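Chitin elicitor receptor kinase 1 (Arabidopsis thaliana, PDB 4EBY) recognises chitin oligomers through its LysM-containing ectodomain and is activated by chitin-induced dimerization as a plant immune receptor. Local coordinates at residues 20-23 and 24-28; 39-42 and 43-46; 131-134 and 135-138. One frame throughout, in Å; residues are numbered along the deposited sequence.

How the interactions relate
Interactions 1 and 2 belong to consecutive helices, 20-26 and 40-43, and touch each other: L20 CD2 lies 3.8 Å from F39 CD1, and N24 packs on I42. L20, I23, L27 and I42 pack the two helices on strand 60-70, interaction 1 being buried and interaction 2 partly buried, while V22, Q25 and R44 are exposed. Interaction 3 is a surface turn between strands 122-128 and 143-147, about 30 Å from interaction 1 and 26 Å from interaction 2, measured between centres. Regular i+4 backbone bonding dominates interaction 1, an asparagine side chain supplements it in interaction 2, and an aspartate with a serine shapes interaction 3.

Interaction 1. Residues 20-23 and 24-28; sequences LSVI and NQNLN. With NAG (2-acetamido-2-deoxy-beta-D-glucopyranose), chain B.
V22 places CG1 opposite its backbone N (chi1 168°), while N26 turns CG to the side of its own N (chi1 -70°), and these two settings lay the side chains next to each other, pointing the same way. The methyl CG1 of V22 then stands 3.8 Å from ND2 of N26, a van der Waals contact between a methyl and an amide, one helical turn apart. The amide does its polar work elsewhere: ND2 donates to the carbonyl of N96, and the backbone carbonyl of N26 receives the hydroxyl of Y97. Underneath runs the last part of helix 20-26. N26 N donates to V22 O at 2.9 Å with an N-H...O angle of 172°, flanked by the equivalent bonds from N24 to L20, Q25 to S21 and L27 to I23. L27 has already left helical backbone angles, yet its N reaches I23 O at 2.9 Å and its CD1 lies 3.7 Å from the same oxygen, so the side chain lies alongside the final helical bond. I23 and L27 both pack on strands 8-13 and 60-70, between which this helix and helix 40-43 lie in the chain. S21, on another side, shares a hydrogen bond between its OG and the hydroxyl of Y34. Past the helix, N28 N returns to Q25 O at 3.2 Å, and the N28 side chain carries an N-linked sugar: ND2 is joined covalently to C1 of NAG at 1.4 Å. OD1 of N28 accepts the backbone N-H of Y34. The glycosylated amide is thus tied at both ends, by a covalent bond to the sugar and a hydrogen bond to the protein, which should limit rotation of the amide and so help to direct the first sugar away from the helix end.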
loop_
_atom_site.group_PDB
_atom_site.type_symbol
_atom_site.label_atom_id
_atom_site.label_comp_id
_atom_site.label_asym_id
_atom_site.label_seq_id
_atom_site.Cartn_x
_atom_site.Cartn_y
_atom_site.Cartn_z
ATOM N N LEU A 20 -12.961 7.563 -2.513
ATOM C CA LEU A 20 -12.792 6.145 -2.205
ATOM C C LEU A 20 -12.952 5.294 -3.478
ATOM O O LEU A 20 -12.280 4.275 -3.658
ATOM C CB LEU A 20 -13.798 5.713 -1.144
ATOM C CG LEU A 20 -13.544 4.312 -0.595
ATOM C CD1 LEU A 20 -12.202 4.287 0.118
ATOM C CD2 LEU A 20 -14.704 3.925 0.348
ATOM N N SER A 21 -13.830 5.730 -4.379
ATOM C CA SER A 21 -14.027 5.026 -5.637
ATOM C C SER A 21 -12.729 4.955 -6.445
ATOM O O SER A 21 -12.404 3.918 -7.004
ATOM C CB SER A 21 -15.142 5.718 -6.446
ATOM O OG SER A 21 -15.363 5.035 -7.653
ATOM N N VAL A 22 -12.008 6.067 -6.539
ATOM C CA VAL A 22 -10.751 6.068 -7.296
ATOM C C VAL A 22 -9.707 5.151 -6.655
ATOM O O VAL A 22 -8.986 4.412 -7.337
ATOM C CB VAL A 22 -10.196 7.497 -7.476
ATOM C CG1 VAL A 22 -8.764 7.443 -8.008
ATOM C CG2 VAL A 22 -11.075 8.274 -8.443
ATOM N N ILE A 23 -9.638 5.164 -5.329
ATOM C CA ILE A 23 -8.733 4.256 -4.643
ATOM C C ILE A 23 -9.090 2.814 -4.960
ATOM O O ILE A 23 -8.224 2.012 -5.284
ATOM C CB ILE A 23 -8.780 4.479 -3.131
ATOM C CG1 ILE A 23 -8.231 5.875 -2.818
ATOM C CG2 ILE A 23 -7.975 3.393 -2.365
ATOM C CD1 ILE A 23 -8.423 6.287 -1.353
ATOM N N ASN A 24 -10.371 2.477 -4.855
ATOM C CA ASN A 24 -10.768 1.095 -5.103
ATOM C C ASN A 24 -10.542 0.692 -6.562
ATOM O O ASN A 24 -10.197 -0.455 -6.846
ATOM C CB ASN A 24 -12.238 0.897 -4.698
ATOM C CG ASN A 24 -12.594 -0.563 -4.453
ATOM O OD1 ASN A 24 -11.830 -1.503 -4.761
ATOM N ND2 ASN A 24 -13.754 -0.756 -3.889
ATOM N N GLN A 25 -10.726 1.629 -7.492
ATOM C CA GLN A 25 -10.489 1.323 -8.893
ATOM C C GLN A 25 -8.999 1.022 -9.106
ATOM O O GLN A 25 -8.619 -0.013 -9.667
ATOM C CB GLN A 25 -10.885 2.516 -9.758
ATOM C CG GLN A 25 -10.684 2.269 -11.239
ATOM C CD GLN A 25 -11.387 3.311 -12.083
ATOM O OE1 GLN A 25 -11.249 4.515 -11.851
ATOM N NE2 GLN A 25 -12.171 2.853 -13.047
ATOM N N ASN A 26 -8.158 1.936 -8.656
ATOM C CA ASN A 26 -6.717 1.790 -8.882
ATOM C C ASN A 26 -6.145 0.559 -8.183
ATOM O O ASN A 26 -5.297 -0.163 -8.734
ATOM C CB ASN A 26 -5.991 3.052 -8.414
ATOM C CG ASN A 26 -6.276 4.252 -9.314
ATOM O OD1 ASN A 26 -7.015 4.137 -10.306
ATOM N ND2 ASN A 26 -5.709 5.418 -8.965
ATOM N N LEU A 27 -6.609 0.331 -6.958
ATOM C CA LEU A 27 -6.142 -0.812 -6.192
ATOM C C LEU A 27 -7.128 -1.986 -6.265
ATOM O O LEU A 27 -7.192 -2.813 -5.346
ATOM C CB LEU A 27 -5.843 -0.417 -4.736
ATOM C CG LEU A 27 -4.570 0.398 -4.499
ATOM C CD1 LEU A 27 -4.585 1.755 -5.144
ATOM C CD2 LEU A 27 -4.331 0.542 -2.979
ATOM N N ASN A 28 -7.884 -2.084 -7.367
ATOM C CA ASN A 28 -8.775 -3.219 -7.531
ATOM C C ASN A 28 -8.006 -4.548 -7.496
ATOM O O ASN A 28 -6.915 -4.671 -8.072
ATOM C CB ASN A 28 -9.534 -3.123 -8.847
ATOM C CG ASN A 28 -10.320 -4.371 -9.123
ATOM O OD1 ASN A 28 -11.341 -4.616 -8.485
ATOM N ND2 ASN A 28 -9.828 -5.179 -10.060
HETATM C C1 NAG B . -10.345 -6.524 -10.184
HETATM C C2 NAG B . -11.101 -6.676 -11.513
HETATM C C3 NAG B . -11.547 -8.134 -11.666
HETATM C C4 NAG B . -10.353 -9.070 -11.538
HETATM C C5 NAG B . -9.601 -8.792 -10.243
HETATM C C6 NAG B . -8.366 -9.680 -10.143
HETATM C C7 NAG B . -12.202 -4.630 -12.267
HETATM C C8 NAG B . -13.349 -3.673 -12.165
HETATM N N2 NAG B . -12.255 -5.780 -11.578
HETATM O O3 NAG B . -12.227 -8.290 -12.898
HETATM O O4 NAG B . -10.744 -10.429 -11.489
HETATM O O5 NAG B . -9.236 -7.425 -10.144
HETATM O O6 NAG B . -7.437 -9.361 -11.163
HETATM O O7 NAG B . -11.252 -4.315 -12.970
#

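Interaction 2. Residues 39-42 and 43-46; sequences FDPI and LRYN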
loop_
_atom_site.group_PDB
_atom_site.type_symbol
_atom_site.label_atom_id
_atom_site.label_comp_id
_atom_site.label_asym_id
_atom_site.label_seq_id
_atom_site.Cartn_x
_atom_site.Cartn_y
_atom_site.Cartn_z
ATOM N N PHE A 39 -18.182 -1.186 -0.822
ATOM C CA PHE A 39 -16.796 -0.889 -0.462
ATOM C C PHE A 39 -16.414 -1.537 0.856
ATOM O O PHE A 39 -15.423 -1.159 1.460
ATOM C CB PHE A 39 -16.612 0.629 -0.354
ATOM C CG PHE A 39 -16.784 1.348 -1.677
ATOM C CD1 PHE A 39 -15.671 1.586 -2.478
ATOM C CD2 PHE A 39 -18.039 1.753 -2.117
ATOM C CE1 PHE A 39 -15.807 2.239 -3.710
ATOM C CE2 PHE A 39 -18.179 2.409 -3.345
ATOM C CZ PHE A 39 -17.052 2.645 -4.132
ATOM N N ASP A 40 -17.221 -2.503 1.298
ATOM C CA ASP A 40 -16.963 -3.144 2.593
ATOM C C ASP A 40 -15.549 -3.712 2.779
ATOM O O ASP A 40 -14.977 -3.602 3.866
ATOM C CB ASP A 40 -18.012 -4.229 2.887
ATOM C CG ASP A 40 -19.388 -3.656 3.183
ATOM O OD1 ASP A 40 -19.541 -2.417 3.294
ATOM O OD2 ASP A 40 -20.324 -4.464 3.337
ATOM N N PRO A 41 -14.969 -4.334 1.740
ATOM C CA PRO A 41 -13.632 -4.905 1.962
ATOM C C PRO A 41 -12.612 -3.861 2.430
ATOM O O PRO A 41 -11.748 -4.166 3.245
ATOM C CB PRO A 41 -13.253 -5.460 0.577
ATOM C CG PRO A 41 -14.545 -5.809 -0.012
ATOM C CD PRO A 41 -15.503 -4.698 0.415
ATOM N N ILE A 42 -12.723 -2.643 1.913
ATOM C CA ILE A 42 -11.895 -1.537 2.365
ATOM C C ILE A 42 -12.372 -0.943 3.692
ATOM O O ILE A 42 -11.569 -0.732 4.610
ATOM C CB ILE A 42 -11.839 -0.433 1.293
ATOM C CG1 ILE A 42 -11.100 -0.971 0.075
ATOM C CG2 ILE A 42 -11.108 0.788 1.829
ATOM C CD1 ILE A 42 -11.231 -0.039 -1.150
ATOM N N LEU A 43 -13.672 -0.685 3.802
ATOM C CA LEU A 43 -14.196 -0.021 4.987
ATOM C C LEU A 43 -13.928 -0.807 6.274
ATOM O O LEU A 43 -13.765 -0.211 7.336
ATOM C CB LEU A 43 -15.685 0.283 4.852
ATOM C CG LEU A 43 -15.994 1.324 3.759
ATOM C CD1 LEU A 43 -17.483 1.481 3.603
ATOM C CD2 LEU A 43 -15.342 2.665 4.112
ATOM N N ARG A 44 -13.891 -2.131 6.179
ATOM C CA ARG A 44 -13.638 -2.943 7.384
ATOM C C ARG A 44 -12.317 -2.622 8.041
ATOM O O ARG A 44 -12.165 -2.810 9.244
ATOM C CB ARG A 44 -13.626 -4.424 7.043
ATOM C CG ARG A 44 -14.962 -5.024 6.938
ATOM C CD ARG A 44 -14.803 -6.477 6.595
ATOM N NE ARG A 44 -16.092 -7.025 6.239
ATOM C CZ ARG A 44 -16.448 -7.335 5.005
ATOM N NH1 ARG A 44 -15.588 -7.188 4.000
ATOM N NH2 ARG A 44 -17.656 -7.818 4.791
ATOM N N TYR A 45 -11.352 -2.164 7.255
ATOM C CA TYR A 45 -10.037 -1.812 7.781
ATOM C C TYR A 45 -9.916 -0.334 8.136
ATOM O O TYR A 45 -8.844 0.122 8.519
ATOM C CB TYR A 45 -8.937 -2.216 6.782
ATOM C CG TYR A 45 -8.792 -3.717 6.665
ATOM C CD1 TYR A 45 -8.017 -4.450 7.594
ATOM C CD2 TYR A 45 -9.462 -4.411 5.677
ATOM C CE1 TYR A 45 -7.915 -5.827 7.481
ATOM C CE2 TYR A 45 -9.363 -5.782 5.557
ATOM C CZ TYR A 45 -8.590 -6.484 6.468
ATOM O OH TYR A 45 -8.526 -7.849 6.332
ATOM N N ASN A 46 -11.011 0.411 8.003
ATOM C CA ASN A 46 -10.997 1.856 8.235
ATOM C C ASN A 46 -12.236 2.285 9.011
ATOM O O ASN A 46 -13.088 2.990 8.497
ATOM C CB ASN A 46 -10.959 2.613 6.905
ATOM C CG ASN A 46 -9.700 2.339 6.118
ATOM O OD1 ASN A 46 -8.677 2.996 6.324
ATOM N ND2 ASN A 46 -9.758 1.352 5.222
HETATM O O HOH W 1 -12.312 -6.669 4.377
#
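Helix 40-43, the second of two helices between strands 8-13 and 60-70, runs directly into a type I beta turn from L43 to N46. F39, at the N-cap position, accepts L43 N at its carbonyl O (3.0 Å, 170°), while its CB meets L43 CD1 at 4.1 Å. R44 N donates to D40 O (2.9 Å, 158°). I42 O takes two donors. The side-chain ND2 of N46 comes to it at 2.8 Å and Y45 N at 3.0 Å; they reach it from opposite faces of the carbonyl plane, both well out of that plane. N46 has CG on the side of its backbone N (chi1 -63°), which sets its amide alongside I42. ND2 also donates to L62 O of strand 60-70. The Y45 ring turns an edge to P41 O, with CD2 3.3 Å away. The R44 guanidinium lays one face over D40 CB, but the opposite charges stay apart, D40 OD2 being 4.5 Å from R44 NH2 and well off its plane. A water donates to P41 O and accepts a weak bond from R44 NH1. One asparagine ND2 thus donates to two backbone carbonyls, sharing I42 O with Y45 N and linking the helix end to strand 60-70, while the R44 side chain adds face packing, a weak water link and, probably, charge attraction without a salt bridge.

Interaction 3. Residues 131-134 and 135-138; sequences CGDE and SVSK
D133 meets S135 through one carboxylate oxygen that serves two donors. OD1 accepts the hydroxyl OG of S135 at 2.7 Å and its backbone N at 3.0 Å, both arriving from the same face of the carboxylate and well above its plane. The serine torsion (chi1 66°) keeps OG beside the backbone N, so the hydroxyl can reach the oxygen that the backbone N-H already meets. The backbone O of D133 is likewise used twice: S137 N approaches it nearly along the C=O axis (3.1 Å, N-H...O 169°), and V136 N comes from above the carbonyl plane at 2.9 Å. Side chain OD1 bound to the N two residues on, with carbonyl O bound to the N atoms three and four residues on, defines an Asx motif, here in the connection between strands 122-128 and 143-147. The same chain is held at one side by the disulfide from C131 to C5 and at the other by backbone hydrogen bonds between K138 and F198. A water accepts D133 N at 3.0 Å and lies 2.6 Å from S137 O, to which it can donate, although it has more acceptors nearby than protons. S137 OG takes the backbone N-H of D139. Carbon packing is slight: V136 CG2 sits 3.8 Å from D133 CB, the two side chains crossing at about a right angle, and V136 also packs on helix 165-171. E134 and K138 meet by their CG atoms at 3.8 Å, while the lysine chain bends at chi3 (42°) and its ammonium ends well short of a salt bridge with the glutamate.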
loop_
_atom_site.group_PDB
_atom_site.type_symbol
_atom_site.label_atom_id
_atom_site.label_comp_id
_atom_site.label_asym_id
_atom_site.label_seq_id
_atom_site.Cartn_x
_atom_site.Cartn_y
_atom_site.Cartn_z
ATOM N N CYS A 131 5.138 -10.258 4.639
ATOM C CA CYS A 131 4.403 -11.218 5.459
ATOM C C CYS A 131 5.011 -11.352 6.850
ATOM O O CYS A 131 4.564 -12.187 7.642
ATOM C CB CYS A 131 4.338 -12.591 4.777
ATOM S SG CYS A 131 3.460 -12.521 3.181
ATOM N N GLY A 132 6.012 -10.530 7.144
ATOM C CA GLY A 132 6.681 -10.588 8.438
ATOM C C GLY A 132 8.035 -11.263 8.403
ATOM O O GLY A 132 8.590 -11.548 7.336
ATOM N N ASP A 133 8.567 -11.529 9.594
ATOM C CA ASP A 133 9.909 -12.062 9.746
ATOM C C ASP A 133 9.940 -12.676 11.141
ATOM O O ASP A 133 9.871 -11.970 12.146
ATOM C CB ASP A 133 10.932 -10.940 9.635
ATOM C CG ASP A 133 12.360 -11.444 9.709
ATOM O OD1 ASP A 133 12.570 -12.603 10.120
ATOM O OD2 ASP A 133 13.268 -10.667 9.357
ATOM N N GLU A 134 10.000 -13.997 11.187
ATOM C CA GLU A 134 9.930 -14.717 12.452
ATOM C C GLU A 134 11.110 -14.375 13.358
ATOM O O GLU A 134 11.022 -14.526 14.576
ATOM C CB GLU A 134 9.864 -16.220 12.189
ATOM C CG GLU A 134 9.298 -17.032 13.332
ATOM C CD GLU A 134 9.134 -18.493 12.963
ATOM O OE1 GLU A 134 9.610 -18.891 11.872
ATOM O OE2 GLU A 134 8.524 -19.238 13.760
ATOM N N SER A 135 12.210 -13.916 12.774
ATOM C CA SER A 135 13.386 -13.585 13.578
ATOM C C SER A 135 13.217 -12.229 14.262
ATOM O O SER A 135 13.970 -11.885 15.169
ATOM C CB SER A 135 14.671 -13.635 12.743
ATOM O OG SER A 135 14.702 -12.632 11.744
ATOM N N VAL A 136 12.216 -11.468 13.827
ATOM C CA VAL A 136 11.861 -10.214 14.486
ATOM C C VAL A 136 10.782 -10.448 15.525
ATOM O O VAL A 136 10.928 -10.052 16.684
ATOM C CB VAL A 136 11.362 -9.160 13.472
ATOM C CG1 VAL A 136 10.912 -7.904 14.188
ATOM C CG2 VAL A 136 12.458 -8.836 12.468
ATOM N N SER A 137 9.695 -11.095 15.113
ATOM C CA SER A 137 8.611 -11.403 16.031
ATOM C C SER A 137 7.682 -12.458 15.456
ATOM O O SER A 137 7.387 -12.451 14.261
ATOM C CB SER A 137 7.796 -10.140 16.335
ATOM O OG SER A 137 6.674 -10.455 17.148
ATOM N N LYS A 138 7.198 -13.348 16.319
ATOM C CA LYS A 138 6.138 -14.269 15.928
ATOM C C LYS A 138 4.752 -13.628 16.020
ATOM O O LYS A 138 3.755 -14.231 15.621
ATOM C CB LYS A 138 6.186 -15.529 16.805
ATOM C CG LYS A 138 7.430 -16.380 16.608
ATOM C CD LYS A 138 7.663 -17.261 17.825
ATOM C CE LYS A 138 6.353 -17.850 18.334
ATOM N NZ LYS A 138 6.485 -18.368 19.727
HETATM O O HOH W 2 6.862 -11.187 11.994
#